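PDB 6SQX: peptide-binding protein from Photobacterium damsela subsp. piscicida, which cleaves the peptidoglycan of potentially competing bacteria as a secreted NlpC/P60 endopeptidase, probably of the cysteine type. Local coordinates for residues S39-D42 with L43-I47; L112-T115 with S116-N120; L422-G425 with N426-G430; Y64-Q67 with W68-D71; N125-L128 with K129-P132. All blocks are in the same frame, centred on the assembly; numbering follows the deposited sequence.

All five contacts are local turns and helix ends. Contacts 2 and 5 lie at the two ends of helix 118-126: contact 2 leads into it and contact 5 leads out. Their centres are about 21 Å apart and their nearest atoms about 5 Å. Contact 4 follows helix 50-64 and has its centre about 24 Å from that of contact 5. Contact 1 lies in the loop before that same helix. The centres of contacts 1 and 4 are about 36 Å apart. Contact 3 is a hairpin tip, about 31 Å from contact 2 between centres. None of the contacts includes Cys324, the cysteine found as cysteinesulfonic acid. Contacts 1 and 3 each bind 1,2-ethanediol, probably from the crystallisation liquor.

Contact 1: residues S39-D42 with L43-I47; sequences SHKD and LDKNI. With EDO (1,2-ethanediol), chain G.
Lys45 N donates to Asp42 O at 2.9 Å and closes a type I beta turn from Asp42 to Lys45. Just before it, Leu43 N donates to His40 O at 3.1 Å. The two segments form one continuous piece of the loop that leads to helix 50-64. Residues 40-42 have a helical conformation without the regular bonds. The turn carries the side chain of Lys45 back across Asp42, and Lys41, Asp42 and Lys45 form a salt-bridge network. Lys45 NZ meets Asp42 OD1 at 2.8 Å, nearly along the C-O axis. The Lys45 chain is extended beyond CG and delivers NZ to that oxygen. Lys41 instead bends at its last torsion (chi4 63°), which brings Lys41 NZ within a weak bond of Asp42 OD1, at 3.4 Å. The carboxylate probably offsets the closeness of the two ammonium groups. Its other oxygen, Asp42 OD2, accepts from O2 of the 1,2-ethanediol at 2.6 Å. The same O2 accepts from Ser39 N at 3.1 Å. Leu43 CD1 approaches the His40 ring obliquely, 3.7 Å from His40 CD2. Helix 298-308 lies beside the turn, where Asp42 touches Tyr298 and Leu43 touches Lys299.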
loop_
_atom_site.group_PDB
_atom_site.type_symbol
_atom_site.label_atom_id
_atom_site.label_comp_id
_atom_site.label_asym_id
_atom_site.label_seq_id
_atom_site.Cartn_x
_atom_site.Cartn_y
_atom_site.Cartn_z
ATOM N N SER A 39 -12.982 6.351 22.933
ATOM C CA SER A 39 -13.682 6.545 24.194
ATOM C C SER A 39 -13.973 5.197 24.836
ATOM O O SER A 39 -14.053 4.166 24.162
ATOM C CB SER A 39 -14.991 7.299 23.969
ATOM O OG SER A 39 -15.819 6.576 23.091
ATOM N N HIS A 40 -14.122 5.204 26.160
ATOM C CA HIS A 40 -14.320 3.938 26.858
ATOM C C HIS A 40 -15.611 3.263 26.412
ATOM O O HIS A 40 -15.637 2.048 26.186
ATOM C CB HIS A 40 -14.261 4.107 28.376
ATOM C CG HIS A 40 -13.990 2.819 29.093
ATOM N ND1 HIS A 40 -14.957 2.144 29.809
ATOM C CD2 HIS A 40 -12.869 2.061 29.167
ATOM C CE1 HIS A 40 -14.439 1.033 30.305
ATOM N NE2 HIS A 40 -13.175 0.957 29.929
ATOM N N LYS A 41 -16.667 4.046 26.199
ATOM C CA LYS A 41 -17.939 3.466 25.785
ATOM C C LYS A 41 -17.882 2.869 24.385
ATOM O O LYS A 41 -18.702 2.006 24.067
ATOM C CB LYS A 41 -19.057 4.502 25.879
ATOM C CG LYS A 41 -18.967 5.624 24.860
ATOM C CD LYS A 41 -20.161 6.564 24.991
ATOM C CE LYS A 41 -20.162 7.615 23.887
ATOM N NZ LYS A 41 -20.315 7.006 22.531
ATOM N N ASP A 42 -16.926 3.289 23.546
ATOM C CA ASP A 42 -16.807 2.710 22.218
ATOM C C ASP A 42 -15.928 1.469 22.194
ATOM O O ASP A 42 -15.926 0.757 21.185
ATOM C CB ASP A 42 -16.229 3.733 21.232
ATOM C CG ASP A 42 -17.210 4.825 20.872
ATOM O OD1 ASP A 42 -18.428 4.602 21.022
ATOM O OD2 ASP A 42 -16.753 5.907 20.431
ATOM N N LEU A 43 -15.173 1.208 23.270
ATOM C CA LEU A 43 -14.221 0.100 23.265
ATOM C C LEU A 43 -14.839 -1.173 22.710
ATOM O O LEU A 43 -14.274 -1.824 21.818
ATOM C CB LEU A 43 -13.739 -0.160 24.686
ATOM C CG LEU A 43 -12.422 0.434 25.137
ATOM C CD1 LEU A 43 -12.063 -0.243 26.425
ATOM C CD2 LEU A 43 -11.331 0.257 24.077
ATOM N N ASP A 44 -16.024 -1.521 23.209
ATOM C CA ASP A 44 -16.683 -2.776 22.893
ATOM C C ASP A 44 -17.530 -2.720 21.626
ATOM O O ASP A 44 -18.220 -3.695 21.331
ATOM C CB ASP A 44 -17.563 -3.204 24.068
ATOM C CG ASP A 44 -16.767 -3.429 25.329
ATOM O OD1 ASP A 44 -15.815 -4.246 25.291
ATOM O OD2 ASP A 44 -17.078 -2.777 26.351
ATOM N N LYS A 45 -17.509 -1.618 20.881
ATOM C CA LYS A 45 -18.366 -1.488 19.708
ATOM C C LYS A 45 -17.620 -1.821 18.419
ATOM O O LYS A 45 -16.384 -1.820 18.354
ATOM C CB LYS A 45 -18.937 -0.071 19.595
ATOM C CG LYS A 45 -19.871 0.354 20.743
ATOM C CD LYS A 45 -20.297 1.789 20.522
ATOM C CE LYS A 45 -21.039 2.375 21.709
ATOM N NZ LYS A 45 -21.090 3.859 21.604
ATOM N N ASN A 46 -18.405 -2.099 17.379
ATOM C CA ASN A 46 -17.885 -2.192 16.024
ATOM C C ASN A 46 -18.011 -0.843 15.329
ATOM O O ASN A 46 -18.961 -0.088 15.556
ATOM C CB ASN A 46 -18.626 -3.261 15.223
ATOM C CG ASN A 46 -18.334 -4.660 15.713
ATOM O OD1 ASN A 46 -17.252 -4.934 16.220
ATOM N ND2 ASN A 46 -19.315 -5.550 15.589
ATOM N N ILE A 47 -17.042 -0.555 14.460
ATOM C CA ILE A 47 -16.992 0.750 13.800
ATOM C C ILE A 47 -18.093 0.873 12.750
ATOM O O ILE A 47 -18.654 1.956 12.545
ATOM C CB ILE A 47 -15.594 1.006 13.204
ATOM C CG1 ILE A 47 -14.539 0.824 14.288
ATOM C CG2 ILE A 47 -15.502 2.383 12.574
ATOM C CD1 ILE A 47 -13.128 1.150 13.863
HETATM C C1 EDO G . -14.356 7.133 17.788
HETATM O O1 EDO G . -14.123 8.530 17.954
HETATM C C2 EDO G . -13.732 6.354 18.938
HETATM O O2 EDO G . -14.330 6.702 20.204
#

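Contact 2: residues L112-T115 with S116-N120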
loop_
_atom_site.group_PDB
_atom_site.type_symbol
_atom_site.label_atom_id
_atom_site.label_comp_id
_atom_site.label_asym_id
_atom_site.label_seq_id
_atom_site.Cartn_x
_atom_site.Cartn_y
_atom_site.Cartn_z
ATOM N N LEU A 112 25.553 4.993 -7.719
ATOM C CA LEU A 112 26.420 5.363 -8.835
ATOM C C LEU A 112 25.569 5.795 -10.021
ATOM O O LEU A 112 24.449 5.306 -10.198
ATOM C CB LEU A 112 27.264 4.166 -9.260
ATOM C CG LEU A 112 28.287 3.703 -8.222
ATOM C CD1 LEU A 112 28.887 2.387 -8.667
ATOM C CD2 LEU A 112 29.377 4.754 -8.087
ATOM N N PRO A 113 26.052 6.747 -10.802
ATOM C CA PRO A 113 25.296 7.148 -11.990
ATOM C C PRO A 113 25.030 5.941 -12.875
ATOM O O PRO A 113 25.898 5.083 -13.073
ATOM C CB PRO A 113 26.230 8.141 -12.693
ATOM C CG PRO A 113 27.244 8.543 -11.686
ATOM C CD PRO A 113 27.343 7.446 -10.669
ATOM N N HIS A 114 23.815 5.879 -13.406
ATOM C CA HIS A 114 23.512 4.871 -14.410
ATOM C C HIS A 114 24.308 5.118 -15.686
ATOM O O HIS A 114 24.511 6.259 -16.116
ATOM C CB HIS A 114 22.030 4.887 -14.751
ATOM C CG HIS A 114 21.201 4.095 -13.790
ATOM N ND1 HIS A 114 21.363 2.734 -13.628
ATOM C CD2 HIS A 114 20.187 4.453 -12.961
ATOM C CE1 HIS A 114 20.505 2.293 -12.728
ATOM N NE2 HIS A 114 19.787 3.316 -12.294
ATOM N N THR A 115 24.753 4.029 -16.298
ATOM C CA THR A 115 25.288 4.104 -17.648
ATOM C C THR A 115 24.213 4.620 -18.602
ATOM O O THR A 115 23.011 4.459 -18.370
ATOM C CB THR A 115 25.759 2.720 -18.084
ATOM O OG1 THR A 115 24.625 1.849 -18.171
ATOM C CG2 THR A 115 26.730 2.150 -17.044
ATOM N N SER A 116 24.664 5.259 -19.688
ATOM C CA SER A 116 23.749 5.911 -20.620
ATOM C C SER A 116 22.796 4.934 -21.306
ATOM O O SER A 116 21.709 5.344 -21.733
ATOM C CB SER A 116 24.556 6.665 -21.672
ATOM O OG SER A 116 25.555 5.812 -22.201
ATOM N N ASN A 117 23.168 3.658 -21.410
ATOM C CA ASN A 117 22.383 2.671 -22.137
ATOM C C ASN A 117 21.766 1.610 -21.226
ATOM O O ASN A 117 21.406 0.532 -21.707
ATOM C CB ASN A 117 23.287 1.987 -23.155
ATOM C CG ASN A 117 24.363 1.145 -22.482
ATOM O OD1 ASN A 117 24.665 1.331 -21.286
ATOM N ND2 ASN A 117 24.937 0.206 -23.235
ATOM N N TRP A 118 21.643 1.878 -19.923
ATOM C CA TRP A 118 21.340 0.793 -18.992
ATOM C C TRP A 118 19.951 0.190 -19.199
ATOM O O TRP A 118 19.745 -0.976 -18.858
ATOM C CB TRP A 118 21.530 1.250 -17.545
ATOM C CG TRP A 118 20.356 1.938 -17.006
ATOM C CD1 TRP A 118 19.941 3.210 -17.296
ATOM C CD2 TRP A 118 19.407 1.404 -16.059
ATOM N NE1 TRP A 118 18.792 3.499 -16.576
ATOM C CE2 TRP A 118 18.443 2.406 -15.824
ATOM C CE3 TRP A 118 19.291 0.181 -15.381
ATOM C CZ2 TRP A 118 17.363 2.222 -14.948
ATOM C CZ3 TRP A 118 18.233 0.005 -14.498
ATOM C CH2 TRP A 118 17.273 1.011 -14.300
ATOM N N VAL A 119 19.003 0.940 -19.769
ATOM C CA VAL A 119 17.675 0.390 -20.034
ATOM C C VAL A 119 17.698 -0.611 -21.187
ATOM O O VAL A 119 16.821 -1.482 -21.270
ATOM C CB VAL A 119 16.673 1.541 -20.267
ATOM C CG1 VAL A 119 15.251 1.025 -20.437
ATOM C CG2 VAL A 119 16.736 2.542 -19.116
ATOM N N ASN A 120 18.688 -0.514 -22.082
ATOM C CA ASN A 120 18.672 -1.352 -23.280
ATOM C C ASN A 120 18.645 -2.834 -22.925
ATOM O O ASN A 120 17.859 -3.602 -23.493
ATOM C CB ASN A 120 19.850 -1.024 -24.198
ATOM C CG ASN A 120 19.691 0.317 -24.851
ATOM O OD1 ASN A 120 18.646 0.957 -24.684
ATOM N ND2 ASN A 120 20.700 0.758 -25.594
#
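His114 and Trp118 stack face to face, four residues apart where the chain enters helix 118-126. The centroids of the His114 ring and the six-membered ring of Trp118 are 3.8 Å apart, and the planes are tilted by only 13°. His114 ND1 sits over the indole, 3.4 Å from Trp118 CD2, and His114 CE1 lies over the six-membered ring. His114 CB adds a CH-pi contact, 4.0 Å from the centroid of the five-membered ring of Trp118. On the opposite indole face, Val119 CG2 lies 3.4 Å above the plane, toward the rim.

The hydrogen bonds centre on Thr115. Its OG1 stands between the backbone N and the carbonyl carbon (chi1 65°), on the side of Asn117 and Trp118. From there Thr115 OG1 donates to Asn117 OD1 at 3.2 Å, meeting the amide oxygen almost head-on. Trp118 N makes a weak bond to Thr115 O at 3.3 Å, across a type I beta turn from Thr115 to Trp118. Thr115 O also lies at the indole edge, near its plane.

His114 NE2 is hydrogen-bonded to Ala159 O, which fixes the rotation of the imidazole. A carbonyl partner suggests that NE2 carries a proton. Trp118 NE1 is buried here without a polar partner, so the indole is held mainly by its faces.

Contact 3: residues L422-G425 with N426-G430; sequences LVNG and NNEQG. With EDO (1,2-ethanediol), chain Q.
Asn424 meets Asn426 and Glu428 through both ends of its side-chain amide. Asn424 OD1 accepts from Asn426 N at 2.9 Å and from Glu428 N at 2.9 Å. These two donors reach the oxygen from opposite faces of the amide plane. The first of these bonds makes an Asx turn. Asn424 ND2 donates to Glu428 OE1 at 2.8 Å along a nearly straight line (172°). The oxygen lies in the amide plane, but ND2 meets it on its anti side and somewhat out of the carboxylate plane; the two planes are 48° apart. ND2 also donates to O1 of the 1,2-ethanediol at 3.2 Å. The four bonds together fix the rotation of the amide. The first torsion of Asn424 (chi1 72°) swings the amide over the turn, within reach of its backbone N-H groups.

The backbone sets this frame. A type I beta turn runs from Asn424 to Asn427, closed by Asn427 N donating to Asn424 O. Asn427 has a left-handed conformation, and Asn424 N then bonds to Glu428 O at 2.9 Å. This is a 3:5 hairpin with a type I turn and a G1 beta bulge. Val423 CG1 lies alongside Asn427 OD1. Next comes the hydrogen-bonded pair of Leu422 and Gly430: Leu422 N to Gly430 O is 2.9 Å and Gly430 N to Leu422 O is 2.8 Å.

Strands 419-424 and 429-433 are the middle strands of a four-stranded mixed sheet. Strand 23-25 flanks 429-433, and strand 457-459 flanks 419-424. Leu422 packs on Trp457 and Leu459, while Asp456 OD2 accepts from Gly425 N and is hydrogen-bonded to the diol.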
loop_
_atom_site.group_PDB
_atom_site.type_symbol
_atom_site.label_atom_id
_atom_site.label_comp_id
_atom_site.label_asym_id
_atom_site.label_seq_id
_atom_site.Cartn_x
_atom_site.Cartn_y
_atom_site.Cartn_z
ATOM N N LEU A 422 9.749 21.909 3.608
ATOM C CA LEU A 422 10.235 23.171 4.151
ATOM C C LEU A 422 10.790 24.003 3.009
ATOM O O LEU A 422 11.248 23.460 1.998
ATOM C CB LEU A 422 11.415 22.931 5.111
ATOM C CG LEU A 422 11.239 21.868 6.197
ATOM C CD1 LEU A 422 12.539 21.645 6.981
ATOM C CD2 LEU A 422 10.060 22.254 7.110
ATOM N N VAL A 423 10.760 25.329 3.160
ATOM C CA VAL A 423 11.390 26.217 2.175
ATOM C C VAL A 423 12.216 27.260 2.921
ATOM O O VAL A 423 11.755 27.814 3.922
ATOM C CB VAL A 423 10.340 26.881 1.237
ATOM C CG1 VAL A 423 10.993 27.766 0.231
ATOM C CG2 VAL A 423 9.577 25.816 0.498
ATOM N N ASN A 424 13.436 27.524 2.454
ATOM C CA ASN A 424 14.245 28.555 3.104
ATOM C C ASN A 424 14.102 29.903 2.394
ATOM O O ASN A 424 13.319 30.066 1.452
ATOM C CB ASN A 424 15.701 28.122 3.297
ATOM C CG ASN A 424 16.492 28.076 1.992
ATOM O OD1 ASN A 424 16.037 28.560 0.958
ATOM N ND2 ASN A 424 17.701 27.505 2.046
ATOM N N GLY A 425 14.878 30.891 2.849
ATOM C CA GLY A 425 14.748 32.239 2.312
ATOM C C GLY A 425 15.205 32.385 0.877
ATOM O O GLY A 425 14.851 33.381 0.229
ATOM N N ASN A 426 15.974 31.428 0.363
ATOM C CA ASN A 426 16.383 31.363 -1.041
ATOM C C ASN A 426 15.462 30.503 -1.884
ATOM O O ASN A 426 15.799 30.214 -3.041
ATOM C CB ASN A 426 17.799 30.805 -1.164
ATOM C CG ASN A 426 18.848 31.794 -0.727
ATOM O OD1 ASN A 426 18.750 32.991 -1.026
ATOM N ND2 ASN A 426 19.853 31.308 0.009
ATOM N N ASN A 427 14.305 30.128 -1.352
ATOM C CA ASN A 427 13.363 29.231 -2.024
ATOM C C ASN A 427 13.957 27.854 -2.303
ATOM O O ASN A 427 13.488 27.138 -3.187
ATOM C CB ASN A 427 12.759 29.846 -3.295
ATOM C CG ASN A 427 11.319 29.435 -3.505
ATOM O OD1 ASN A 427 10.537 29.378 -2.556
ATOM N ND2 ASN A 427 10.957 29.139 -4.751
ATOM N N GLU A 428 14.961 27.439 -1.538
ATOM C CA GLU A 428 15.449 26.057 -1.595
ATOM C C GLU A 428 14.591 25.159 -0.700
ATOM O O GLU A 428 14.093 25.592 0.333
ATOM C CB GLU A 428 16.910 26.019 -1.145
ATOM C CG GLU A 428 17.826 26.803 -2.102
ATOM C CD GLU A 428 19.142 27.264 -1.469
ATOM O OE1 GLU A 428 19.324 27.115 -0.252
ATOM O OE2 GLU A 428 20.005 27.805 -2.202
ATOM N N GLN A 429 14.375 23.916 -1.137
ATOM C CA GLN A 429 13.509 23.004 -0.393
ATOM C C GLN A 429 14.271 22.218 0.664
ATOM O O GLN A 429 15.477 21.964 0.548
ATOM C CB GLN A 429 12.785 22.015 -1.312
ATOM C CG GLN A 429 13.655 20.890 -1.848
ATOM C CD GLN A 429 12.866 19.824 -2.610
ATOM O OE1 GLN A 429 11.643 19.712 -2.488
ATOM N NE2 GLN A 429 13.572 19.038 -3.398
ATOM N N GLY A 430 13.531 21.813 1.694
ATOM C CA GLY A 430 14.045 20.932 2.725
ATOM C C GLY A 430 12.922 20.012 3.147
ATOM O O GLY A 430 11.799 20.079 2.639
HETATM C C1 EDO Q . 19.239 26.986 5.838
HETATM O O1 EDO Q . 19.521 26.648 4.476
HETATM C C2 EDO Q . 18.232 28.125 5.858
HETATM O O2 EDO Q . 18.785 29.281 5.207
#

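Contact 4: residues Y64-Q67 with W68-D71; sequences YYFQ and WSDD
Tyr65 and Phe66 meet Trp68 and Ser69 in a local contact, round a tight 3-10 turn that carries the chain out of helix 50-64. Two backbone bonds define the turn. Trp68 N donates to Tyr65 O at 2.9 Å, and Ser69 N donates to Phe66 O at 3.0 Å. The hydroxyl of Ser69 doubles the grip on the second carbonyl: Ser69 OG donates to Phe66 O at 2.8 Å. It comes in the carbonyl plane on a lone pair, whereas Ser69 N comes from well above that plane. A water bridges two carbonyls of the turn, donating to Gln67 O at 2.7 Å and to Ser69 O at 2.8 Å.

The aromatic side chains of Tyr65 and Trp68 meet obliquely. Tyr65 CD1 touches Trp68 CE3 at 3.7 Å, and the two rings are inclined by 40°. Both are also fixed from outside. Tyr65 OH is hydrogen-bonded to Trp226 NE1, and Trp68 NE1 to Gly143 O in strand 142-145. Trp68 also meets Trp226 edge to face. Phe66 has its CG anti to the backbone N (chi1 -180°), which sends the ring past Ser69 to Asp71. Phe66 CE1 lies 3.8 Å from Asp71 CB.

Ser69 OG also accepts from Asp71 N at 3.2 Å. The hydroxyl thus ties the preceding turn to the following residues. A serine oxygen accepting from the backbone N two residues on is the mark of an ST turn, here placed directly after a 3-10 turn.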
loop_
_atom_site.group_PDB
_atom_site.type_symbol
_atom_site.label_atom_id
_atom_site.label_comp_id
_atom_site.label_asym_id
_atom_site.label_seq_id
_atom_site.Cartn_x
_atom_site.Cartn_y
_atom_site.Cartn_z
ATOM N N TYR A 64 -10.474 -8.649 -4.915
ATOM C CA TYR A 64 -9.286 -9.416 -4.540
ATOM C C TYR A 64 -9.110 -10.651 -5.422
ATOM O O TYR A 64 -7.974 -11.013 -5.774
ATOM C CB TYR A 64 -9.410 -9.844 -3.081
ATOM C CG TYR A 64 -8.201 -10.520 -2.493
ATOM C CD1 TYR A 64 -7.047 -9.792 -2.213
ATOM C CD2 TYR A 64 -8.236 -11.872 -2.141
ATOM C CE1 TYR A 64 -5.938 -10.399 -1.598
ATOM C CE2 TYR A 64 -7.142 -12.472 -1.548
ATOM C CZ TYR A 64 -5.997 -11.729 -1.310
ATOM O OH TYR A 64 -4.896 -12.307 -0.685
ATOM N N TYR A 65 -10.217 -11.298 -5.800
ATOM C CA TYR A 65 -10.171 -12.483 -6.662
ATOM C C TYR A 65 -10.392 -12.173 -8.138
ATOM O O TYR A 65 -10.556 -13.109 -8.933
ATOM C CB TYR A 65 -11.182 -13.546 -6.184
ATOM C CG TYR A 65 -10.816 -14.097 -4.812
ATOM C CD1 TYR A 65 -9.749 -14.983 -4.658
ATOM C CD2 TYR A 65 -11.539 -13.730 -3.675
ATOM C CE1 TYR A 65 -9.410 -15.498 -3.394
ATOM C CE2 TYR A 65 -11.191 -14.227 -2.426
ATOM C CZ TYR A 65 -10.141 -15.118 -2.298
ATOM O OH TYR A 65 -9.814 -15.623 -1.022
ATOM N N PHE A 66 -10.330 -10.899 -8.524
ATOM C CA PHE A 66 -10.634 -10.534 -9.907
ATOM C C PHE A 66 -9.725 -11.253 -10.889
ATOM O O PHE A 66 -10.167 -11.625 -11.989
ATOM C CB PHE A 66 -10.457 -9.027 -10.060
ATOM C CG PHE A 66 -10.744 -8.536 -11.439
ATOM C CD1 PHE A 66 -12.040 -8.528 -11.940
ATOM C CD2 PHE A 66 -9.718 -8.054 -12.234
ATOM C CE1 PHE A 66 -12.295 -8.035 -13.231
ATOM C CE2 PHE A 66 -9.962 -7.550 -13.523
ATOM C CZ PHE A 66 -11.262 -7.566 -14.011
ATOM N N GLN A 67 -8.454 -11.467 -10.540
ATOM C CA GLN A 67 -7.558 -12.118 -11.503
ATOM C C GLN A 67 -7.900 -13.583 -11.724
ATOM O O GLN A 67 -7.368 -14.191 -12.653
ATOM C CB GLN A 67 -6.083 -12.002 -11.069
ATOM C CG GLN A 67 -5.610 -10.567 -10.896
ATOM C CD GLN A 67 -5.770 -9.708 -12.132
ATOM O OE1 GLN A 67 -5.855 -10.194 -13.265
ATOM N NE2 GLN A 67 -5.750 -8.417 -11.916
ATOM N N TRP A 68 -8.718 -14.176 -10.859
ATOM C CA TRP A 68 -9.159 -15.550 -11.027
ATOM C C TRP A 68 -10.520 -15.610 -11.682
ATOM O O TRP A 68 -11.071 -16.702 -11.865
ATOM C CB TRP A 68 -9.181 -16.281 -9.679
ATOM C CG TRP A 68 -7.848 -16.617 -9.118
ATOM C CD1 TRP A 68 -6.616 -16.353 -9.671
ATOM C CD2 TRP A 68 -7.592 -17.235 -7.844
ATOM N NE1 TRP A 68 -5.606 -16.819 -8.826
ATOM C CE2 TRP A 68 -6.188 -17.355 -7.711
ATOM C CE3 TRP A 68 -8.415 -17.723 -6.821
ATOM C CZ2 TRP A 68 -5.592 -17.931 -6.577
ATOM C CZ3 TRP A 68 -7.816 -18.313 -5.712
ATOM C CH2 TRP A 68 -6.423 -18.391 -5.591
ATOM N N SER A 69 -11.040 -14.457 -12.108
ATOM C CA SER A 69 -12.392 -14.392 -12.647
ATOM C C SER A 69 -12.403 -14.492 -14.167
ATOM O O SER A 69 -11.408 -14.267 -14.844
ATOM C CB SER A 69 -13.101 -13.108 -12.206
ATOM O OG SER A 69 -12.755 -11.999 -13.016
ATOM N N ASP A 70 -13.566 -14.838 -14.696
ATOM C CA ASP A 70 -13.664 -14.950 -16.138
ATOM C C ASP A 70 -13.554 -13.591 -16.816
ATOM O O ASP A 70 -13.308 -13.546 -18.026
ATOM C CB ASP A 70 -14.984 -15.634 -16.532
ATOM C CG ASP A 70 -14.987 -17.127 -16.238
ATOM O OD1 ASP A 70 -13.895 -17.668 -15.923
ATOM O OD2 ASP A 70 -16.076 -17.758 -16.347
ATOM N N ASP A 71 -13.733 -12.496 -16.060
ATOM C CA ASP A 71 -13.721 -11.134 -16.595
ATOM C C ASP A 71 -12.313 -10.631 -16.912
ATOM O O ASP A 71 -12.152 -9.739 -17.754
ATOM C CB ASP A 71 -14.361 -10.174 -15.579
ATOM C CG ASP A 71 -15.837 -10.461 -15.335
ATOM O OD1 ASP A 71 -16.551 -10.811 -16.304
ATOM O OD2 ASP A 71 -16.285 -10.346 -14.165
HETATM O O HOH W 1 -8.722 -14.989 -14.890
#

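Contact 5: residues N125-L128 with K129-P132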
loop_
_atom_site.group_PDB
_atom_site.type_symbol
_atom_site.label_atom_id
_atom_site.label_comp_id
_atom_site.label_asym_id
_atom_site.label_seq_id
_atom_site.Cartn_x
_atom_site.Cartn_y
_atom_site.Cartn_z
ATOM N N ASN A 125 15.461 -7.896 -22.425
ATOM C CA ASN A 125 14.996 -9.010 -21.601
ATOM C C ASN A 125 13.476 -9.021 -21.465
ATOM O O ASN A 125 12.876 -10.089 -21.269
ATOM C CB ASN A 125 15.647 -8.896 -20.228
ATOM C CG ASN A 125 15.625 -10.203 -19.437
ATOM O OD1 ASN A 125 15.651 -11.303 -20.009
ATOM N ND2 ASN A 125 15.605 -10.084 -18.107
ATOM N N MET A 126 12.837 -7.845 -21.530
ATOM C CA MET A 126 11.378 -7.789 -21.478
ATOM C C MET A 126 10.742 -8.457 -22.687
ATOM O O MET A 126 9.615 -8.953 -22.588
ATOM C CB MET A 126 10.894 -6.340 -21.361
ATOM C CG MET A 126 11.272 -5.729 -20.022
ATOM S SD MET A 126 11.061 -3.939 -19.992
ATOM C CE MET A 126 9.277 -3.743 -19.964
ATOM N N ASN A 127 11.428 -8.449 -23.830
ATOM C CA ASN A 127 10.988 -9.162 -25.038
ATOM C C ASN A 127 9.515 -8.899 -25.357
ATOM O O ASN A 127 8.706 -9.823 -25.498
ATOM C CB ASN A 127 11.277 -10.659 -24.921
ATOM C CG ASN A 127 10.959 -11.420 -26.207
ATOM O OD1 ASN A 127 11.055 -10.871 -27.309
ATOM N ND2 ASN A 127 10.547 -12.668 -26.067
ATOM N N LEU A 128 9.155 -7.615 -25.459
ATOM C CA LEU A 128 7.758 -7.235 -25.691
ATOM C C LEU A 128 7.243 -7.582 -27.079
ATOM O O LEU A 128 6.019 -7.574 -27.279
ATOM C CB LEU A 128 7.549 -5.733 -25.431
ATOM C CG LEU A 128 7.772 -5.299 -23.990
ATOM C CD1 LEU A 128 7.535 -3.802 -23.831
ATOM C CD2 LEU A 128 6.843 -6.123 -23.086
ATOM N N LYS A 129 8.124 -7.902 -28.020
ATOM C CA LYS A 129 7.626 -8.313 -29.325
ATOM C C LYS A 129 6.775 -9.578 -29.233
ATOM O O LYS A 129 5.935 -9.821 -30.113
ATOM C CB LYS A 129 8.776 -8.463 -30.329
ATOM C CG LYS A 129 9.774 -9.554 -29.970
ATOM C CD LYS A 129 10.757 -9.791 -31.122
ATOM C CE LYS A 129 11.605 -11.042 -30.895
ATOM N NZ LYS A 129 12.635 -10.868 -29.828
ATOM N N SER A 130 6.967 -10.389 -28.200
ATOM C CA SER A 130 6.202 -11.616 -28.015
ATOM C C SER A 130 5.036 -11.456 -27.035
ATOM O O SER A 130 4.425 -12.452 -26.651
ATOM C CB SER A 130 7.128 -12.748 -27.553
ATOM O OG SER A 130 7.603 -12.515 -26.234
ATOM N N PHE A 131 4.695 -10.232 -26.658
ATOM C CA PHE A 131 3.705 -10.003 -25.615
ATOM C C PHE A 131 2.306 -10.417 -26.072
ATOM O O PHE A 131 1.895 -10.086 -27.195
ATOM C CB PHE A 131 3.667 -8.512 -25.264
ATOM C CG PHE A 131 2.670 -8.170 -24.162
ATOM C CD1 PHE A 131 1.331 -7.924 -24.467
ATOM C CD2 PHE A 131 3.059 -8.147 -22.813
ATOM C CE1 PHE A 131 0.397 -7.647 -23.470
ATOM C CE2 PHE A 131 2.132 -7.849 -21.828
ATOM C CZ PHE A 131 0.802 -7.604 -22.136
ATOM N N PRO A 132 1.522 -11.092 -25.211
ATOM C CA PRO A 132 1.911 -11.661 -23.916
ATOM C C PRO A 132 2.380 -13.099 -24.150
ATOM O O PRO A 132 1.679 -13.854 -24.847
ATOM C CB PRO A 132 0.597 -11.606 -23.121
ATOM C CG PRO A 132 -0.486 -11.815 -24.155
ATOM C CD PRO A 132 0.061 -11.191 -25.441
#
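Asn127 O is held by two donors from Ser130. Ser130 OG reaches it at 3.0 Å in the carbonyl plane, with a C=O...OG angle of 160°. Ser130 N reaches it at 3.3 Å from above that plane. The side-chain oxygen of Asn127 has its own partner: Lys129 NZ donates to Asn127 OD1 at 3.0 Å, tilted 34° from the amide plane. The lysine chain curls round the end of this oxygen, with Lys129 CG 3.2 Å from Asn127 OD1. A bend at its last torsion (chi4 -72°) folds NZ back onto it. One residue further on, Phe131 N bonds to Leu128 O at 3.0 Å and continues the turn.

The apolar packing is looser. Leu128 CD2 comes obliquely to the Phe131 ring, 4.3 Å from Phe131 CD2. Pro132, which follows a cis peptide bond, places its CB over one face of that ring. Phe131 also meets the ring of His191 in strand 186-192 and touches Ile90 of helix 90-102. His191 NE2 is hydrogen-bonded to Met126 O and weakly to Asn127 O.

Asn127 has a positive phi and is the first residue to leave helix 118-126. The arrangement is that of a helix C-terminus ended by a left-handed residue, with a short 3-10 turn leading the chain away.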